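Local structure of M152 protein (Murid herpesvirus 1, 4G59) at residues B[194-206]-B[229-241]. The protein is a viral MHC class I-like membrane glycoprotein that probably serves immune evasion by binding host RAE-1 ligands of NKG2D and retaining MHC class I molecules inside the infected cell. Residues are numbered along the deposited sequence; the frame is centred on the assembly and turned at random.
Sequences NGYVSCTMRTQVP and GRLKVEAWLDLRD
Trp236 lays one face of its indole over Ser198, a CH-pi contact with Ser198 CB 3.4 Å from the centroid of the six-membered ring. Tyr196 CB meets the edge of the same ring at CE3, 4.1 Å away. Further along this face Thr200 and Glu234 point the same way, and Thr200 OG1 donates to the anti lone pair of Glu234 OE1 over 2.7 Å. OE2 of that buried side chain is hydrogen-bonded to Tyr222 OH, so both oxygens have partners. Glu234 CG stands anti to the backbone N (chi1 -172°), and the extended chain carries the carboxylate across to the threonine. Methyl CG2 of Thr200 packs at 3.5 Å on Lys232 CD. The other face is mostly apolar: Met201 CE touches Val233 CG2, and Leu231 CD2 reaches Pro206 CA, in the loop beyond strand 196-203, at 3.5 Å. Regular antiparallel backbone bonds join the strands from Thr203-Leu231 to Val197-Leu237. On the face of Trp236, Tyr196, Trp236 and Asp238 also touch another protein's chain, Asp238 salt-bridged to a basic side chain of that chain. Strands 185-191 and 220-225 flank the pair, and strand 250-253 covers the apolar face, consistent with an immunoglobulin-like beta sandwich.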
loop_
_atom_site.group_PDB
_atom_site.type_symbol
_atom_site.label_atom_id
_atom_site.label_comp_id
_atom_site.label_asym_id
_atom_site.label_seq_id
_atom_site.Cartn_x
_atom_site.Cartn_y
_atom_site.Cartn_z
ATOM N N ASN B 194 -16.294 -3.725 -19.282
ATOM C CA ASN B 194 -15.066 -2.938 -19.423
ATOM C C ASN B 194 -13.824 -3.737 -19.851
ATOM O O ASN B 194 -12.744 -3.146 -19.979
ATOM C CB ASN B 194 -14.760 -2.174 -18.131
ATOM C CG ASN B 194 -14.603 -3.096 -16.937
ATOM O OD1 ASN B 194 -14.415 -4.302 -17.093
ATOM N ND2 ASN B 194 -14.685 -2.535 -15.735
ATOM N N GLY B 195 -13.959 -5.052 -20.032
ATOM C CA GLY B 195 -12.864 -5.874 -20.541
ATOM C C GLY B 195 -11.791 -6.254 -19.525
ATOM O O GLY B 195 -10.705 -6.729 -19.888
ATOM N N TYR B 196 -12.092 -6.056 -18.242
ATOM C CA TYR B 196 -11.160 -6.426 -17.178
ATOM C C TYR B 196 -11.339 -7.876 -16.724
ATOM O O TYR B 196 -12.454 -8.400 -16.707
ATOM C CB TYR B 196 -11.344 -5.526 -15.957
ATOM C CG TYR B 196 -11.108 -4.066 -16.214
ATOM C CD1 TYR B 196 -10.491 -3.637 -17.384
ATOM C CD2 TYR B 196 -11.510 -3.116 -15.290
ATOM C CE1 TYR B 196 -10.270 -2.276 -17.629
ATOM C CE2 TYR B 196 -11.308 -1.759 -15.517
ATOM C CZ TYR B 196 -10.684 -1.342 -16.684
ATOM O OH TYR B 196 -10.478 0.003 -16.912
ATOM N N VAL B 197 -10.236 -8.512 -16.334
ATOM C CA VAL B 197 -10.283 -9.796 -15.649
ATOM C C VAL B 197 -9.476 -9.664 -14.359
ATOM O O VAL B 197 -8.352 -9.155 -14.374
ATOM C CB VAL B 197 -9.670 -10.911 -16.504
ATOM C CG1 VAL B 197 -9.719 -12.252 -15.757
ATOM C CG2 VAL B 197 -10.405 -11.025 -17.832
ATOM N N SER B 198 -10.047 -10.101 -13.244
ATOM C CA SER B 198 -9.306 -10.142 -11.983
ATOM C C SER B 198 -8.973 -11.589 -11.660
ATOM O O SER B 198 -9.747 -12.502 -12.012
ATOM C CB SER B 198 -10.125 -9.558 -10.826
ATOM O OG SER B 198 -11.326 -10.287 -10.614
ATOM N N CYS B 199 -7.824 -11.809 -11.020
ATOM C CA CYS B 199 -7.513 -13.132 -10.456
ATOM C C CYS B 199 -7.273 -12.983 -8.963
ATOM O O CYS B 199 -6.517 -12.094 -8.540
ATOM C CB CYS B 199 -6.266 -13.721 -11.119
ATOM S SG CYS B 199 -5.777 -15.374 -10.510
ATOM N N THR B 200 -7.888 -13.855 -8.165
ATOM C CA THR B 200 -7.757 -13.754 -6.700
ATOM C C THR B 200 -7.326 -15.061 -6.030
ATOM O O THR B 200 -7.872 -16.130 -6.346
ATOM C CB THR B 200 -9.076 -13.297 -6.070
ATOM O OG1 THR B 200 -9.511 -12.093 -6.708
ATOM C CG2 THR B 200 -8.901 -13.012 -4.582
ATOM N N MET B 201 -6.348 -14.971 -5.130
ATOM C CA MET B 201 -6.012 -16.072 -4.233
ATOM C C MET B 201 -6.216 -15.666 -2.762
ATOM O O MET B 201 -5.571 -14.726 -2.267
ATOM C CB MET B 201 -4.579 -16.541 -4.416
ATOM C CG MET B 201 -4.310 -17.774 -3.571
ATOM S SD MET B 201 -2.678 -18.475 -3.851
ATOM C CE MET B 201 -1.667 -17.379 -2.856
ATOM N N ARG B 202 -7.127 -16.358 -2.076
ATOM C CA ARG B 202 -7.314 -16.172 -0.635
ATOM C C ARG B 202 -6.559 -17.278 0.079
ATOM O O ARG B 202 -6.612 -18.445 -0.328
ATOM C CB ARG B 202 -8.791 -16.232 -0.256
ATOM C CG ARG B 202 -9.589 -15.012 -0.723
ATOM C CD ARG B 202 -11.098 -15.233 -0.564
ATOM N NE ARG B 202 -11.835 -14.023 -0.907
ATOM C CZ ARG B 202 -12.180 -13.677 -2.149
ATOM N NH1 ARG B 202 -11.872 -14.459 -3.177
ATOM N NH2 ARG B 202 -12.843 -12.549 -2.370
ATOM N N THR B 203 -5.848 -16.908 1.138
ATOM C CA THR B 203 -4.985 -17.848 1.831
ATOM C C THR B 203 -4.773 -17.392 3.266
ATOM O O THR B 203 -5.023 -16.225 3.590
ATOM C CB THR B 203 -3.628 -17.959 1.094
ATOM O OG1 THR B 203 -2.854 -19.041 1.631
ATOM C CG2 THR B 203 -2.822 -16.619 1.165
ATOM N N GLN B 204 -4.315 -18.306 4.120
ATOM C CA GLN B 204 -4.035 -17.987 5.526
ATOM C C GLN B 204 -2.553 -18.160 5.847
ATOM O O GLN B 204 -2.156 -18.308 7.010
ATOM C CB GLN B 204 -4.853 -18.896 6.432
ATOM C CG GLN B 204 -6.374 -18.692 6.331
ATOM C CD GLN B 204 -7.148 -19.678 7.210
ATOM O OE1 GLN B 204 -6.569 -20.351 8.068
ATOM N NE2 GLN B 204 -8.455 -19.767 6.994
ATOM N N VAL B 205 -1.745 -18.157 4.796
ATOM C CA VAL B 205 -0.327 -18.435 4.897
ATOM C C VAL B 205 0.442 -17.240 4.346
ATOM O O VAL B 205 0.485 -17.030 3.137
ATOM C CB VAL B 205 0.020 -19.692 4.109
ATOM C CG1 VAL B 205 1.537 -19.922 4.078
ATOM C CG2 VAL B 205 -0.690 -20.880 4.725
ATOM N N PRO B 206 1.047 -16.449 5.244
ATOM C CA PRO B 206 1.653 -15.172 4.847
ATOM C C PRO B 206 2.990 -15.292 4.121
ATOM O O PRO B 206 4.040 -14.924 4.676
ATOM C CB PRO B 206 1.860 -14.450 6.188
ATOM C CG PRO B 206 1.979 -15.597 7.236
ATOM C CD PRO B 206 1.015 -16.638 6.716
ATOM N N GLY B 229 -6.106 -13.608 10.445
ATOM C CA GLY B 229 -5.106 -14.397 9.760
ATOM C C GLY B 229 -5.493 -14.689 8.320
ATOM O O GLY B 229 -5.076 -15.695 7.746
ATOM N N ARG B 230 -6.278 -13.802 7.722
ATOM C CA ARG B 230 -6.728 -14.010 6.344
ATOM C C ARG B 230 -5.999 -13.083 5.372
ATOM O O ARG B 230 -5.884 -11.885 5.638
ATOM C CB ARG B 230 -8.239 -13.805 6.252
ATOM C CG ARG B 230 -9.049 -14.793 7.109
ATOM C CD ARG B 230 -10.521 -14.442 7.128
ATOM N NE ARG B 230 -10.771 -13.197 7.849
ATOM C CZ ARG B 230 -11.751 -12.350 7.551
ATOM N NH1 ARG B 230 -12.574 -12.615 6.551
ATOM N NH2 ARG B 230 -11.905 -11.237 8.249
ATOM N N LEU B 231 -5.493 -13.636 4.263
ATOM C CA LEU B 231 -4.757 -12.839 3.266
ATOM C C LEU B 231 -5.403 -12.966 1.910
ATOM O O LEU B 231 -6.057 -13.985 1.619
ATOM C CB LEU B 231 -3.327 -13.328 3.079
ATOM C CG LEU B 231 -2.193 -13.198 4.060
ATOM C CD1 LEU B 231 -2.263 -14.296 5.027
ATOM C CD2 LEU B 231 -0.925 -13.342 3.261
ATOM N N LYS B 232 -5.155 -11.969 1.061
ATOM C CA LYS B 232 -5.679 -11.961 -0.295
ATOM C C LYS B 232 -4.621 -11.442 -1.258
ATOM O O LYS B 232 -4.079 -10.353 -1.057
ATOM C CB LYS B 232 -6.928 -11.078 -0.360
ATOM C CG LYS B 232 -7.458 -10.786 -1.748
ATOM C CD LYS B 232 -8.972 -10.978 -1.796
ATOM C CE LYS B 232 -9.774 -9.835 -1.183
ATOM N NZ LYS B 232 -9.693 -8.620 -2.029
ATOM N N VAL B 233 -4.334 -12.226 -2.297
ATOM C CA VAL B 233 -3.454 -11.806 -3.396
ATOM C C VAL B 233 -4.378 -11.581 -4.571
ATOM O O VAL B 233 -5.212 -12.431 -4.869
ATOM C CB VAL B 233 -2.428 -12.894 -3.766
ATOM C CG1 VAL B 233 -1.543 -12.429 -4.941
ATOM C CG2 VAL B 233 -1.592 -13.257 -2.550
ATOM N N GLU B 234 -4.259 -10.435 -5.234
ATOM C CA GLU B 234 -5.228 -10.104 -6.268
ATOM C C GLU B 234 -4.528 -9.381 -7.389
ATOM O O GLU B 234 -3.598 -8.623 -7.136
ATOM C CB GLU B 234 -6.351 -9.239 -5.690
ATOM C CG GLU B 234 -7.525 -8.983 -6.648
ATOM C CD GLU B 234 -8.825 -8.693 -5.907
ATOM O OE1 GLU B 234 -9.649 -9.624 -5.729
ATOM O OE2 GLU B 234 -9.022 -7.538 -5.486
ATOM N N ALA B 235 -4.962 -9.619 -8.627
ATOM C CA ALA B 235 -4.347 -8.965 -9.798
ATOM C C ALA B 235 -5.393 -8.643 -10.838
ATOM O O ALA B 235 -6.404 -9.345 -10.938
ATOM C CB ALA B 235 -3.235 -9.833 -10.422
ATOM N N TRP B 236 -5.131 -7.611 -11.632
ATOM C CA TRP B 236 -6.058 -7.169 -12.659
ATOM C C TRP B 236 -5.422 -7.128 -14.044
ATOM O O TRP B 236 -4.314 -6.597 -14.218
ATOM C CB TRP B 236 -6.576 -5.781 -12.311
ATOM C CG TRP B 236 -7.498 -5.803 -11.142
ATOM C CD1 TRP B 236 -7.166 -5.641 -9.829
ATOM C CD2 TRP B 236 -8.916 -6.001 -11.181
ATOM N NE1 TRP B 236 -8.298 -5.723 -9.044
ATOM C CE2 TRP B 236 -9.386 -5.948 -9.849
ATOM C CE3 TRP B 236 -9.833 -6.227 -12.204
ATOM C CZ2 TRP B 236 -10.746 -6.115 -9.522
ATOM C CZ3 TRP B 236 -11.186 -6.385 -11.879
ATOM C CH2 TRP B 236 -11.625 -6.330 -10.553
ATOM N N LEU B 237 -6.143 -7.687 -15.015
ATOM C CA LEU B 237 -5.734 -7.692 -16.417
ATOM C C LEU B 237 -6.752 -6.880 -17.223
ATOM O O LEU B 237 -7.977 -6.939 -16.978
ATOM C CB LEU B 237 -5.667 -9.140 -16.953
ATOM C CG LEU B 237 -5.616 -9.382 -18.470
ATOM C CD1 LEU B 237 -4.264 -8.973 -19.035
ATOM C CD2 LEU B 237 -5.923 -10.828 -18.854
ATOM N N ASP B 238 -6.236 -6.126 -18.177
ATOM C CA ASP B 238 -7.081 -5.427 -19.106
ATOM C C ASP B 238 -6.919 -6.184 -20.396
ATOM O O ASP B 238 -5.855 -6.194 -20.981
ATOM C CB ASP B 238 -6.600 -3.992 -19.284
ATOM C CG ASP B 238 -7.543 -3.158 -20.116
ATOM O OD1 ASP B 238 -8.418 -3.724 -20.780
ATOM O OD2 ASP B 238 -7.410 -1.928 -20.103
ATOM N N LEU B 239 -7.983 -6.819 -20.848
ATOM C CA LEU B 239 -7.935 -7.504 -22.107
ATOM C C LEU B 239 -7.682 -6.357 -23.051
ATOM O O LEU B 239 -8.038 -5.224 -22.768
ATOM C CB LEU B 239 -9.263 -8.181 -22.420
ATOM C CG LEU B 239 -9.677 -9.337 -21.516
ATOM C CD1 LEU B 239 -11.043 -9.833 -21.883
ATOM C CD2 LEU B 239 -8.677 -10.460 -21.576
ATOM N N ARG B 240 -7.029 -6.629 -24.159
ATOM C CA ARG B 240 -6.704 -5.568 -25.088
ATOM C C ARG B 240 -5.392 -4.971 -24.652
ATOM O O ARG B 240 -4.984 -3.939 -25.154
ATOM C CB ARG B 240 -7.703 -4.415 -24.977
ATOM C CG ARG B 240 -7.394 -3.356 -23.945
ATOM C CD ARG B 240 -8.185 -2.090 -24.269
ATOM N NE ARG B 240 -8.116 -1.066 -23.229
ATOM C CZ ARG B 240 -9.146 -0.692 -22.476
ATOM N NH1 ARG B 240 -10.335 -1.253 -22.646
ATOM N NH2 ARG B 240 -8.989 0.244 -21.555
ATOM N N ASP B 241 -4.708 -5.662 -23.753
ATOM C CA ASP B 241 -3.333 -5.350 -23.459
ATOM C C ASP B 241 -2.796 -6.643 -24.014
ATOM O O ASP B 241 -1.602 -6.815 -24.189
ATOM C CB ASP B 241 -3.016 -5.219 -21.977
ATOM C CG ASP B 241 -3.117 -3.798 -21.488
ATOM O OD1 ASP B 241 -3.326 -2.905 -22.320
ATOM O OD2 ASP B 241 -2.989 -3.566 -20.277
HETATM O O HOH W 1 -10.772 0.922 -19.375
#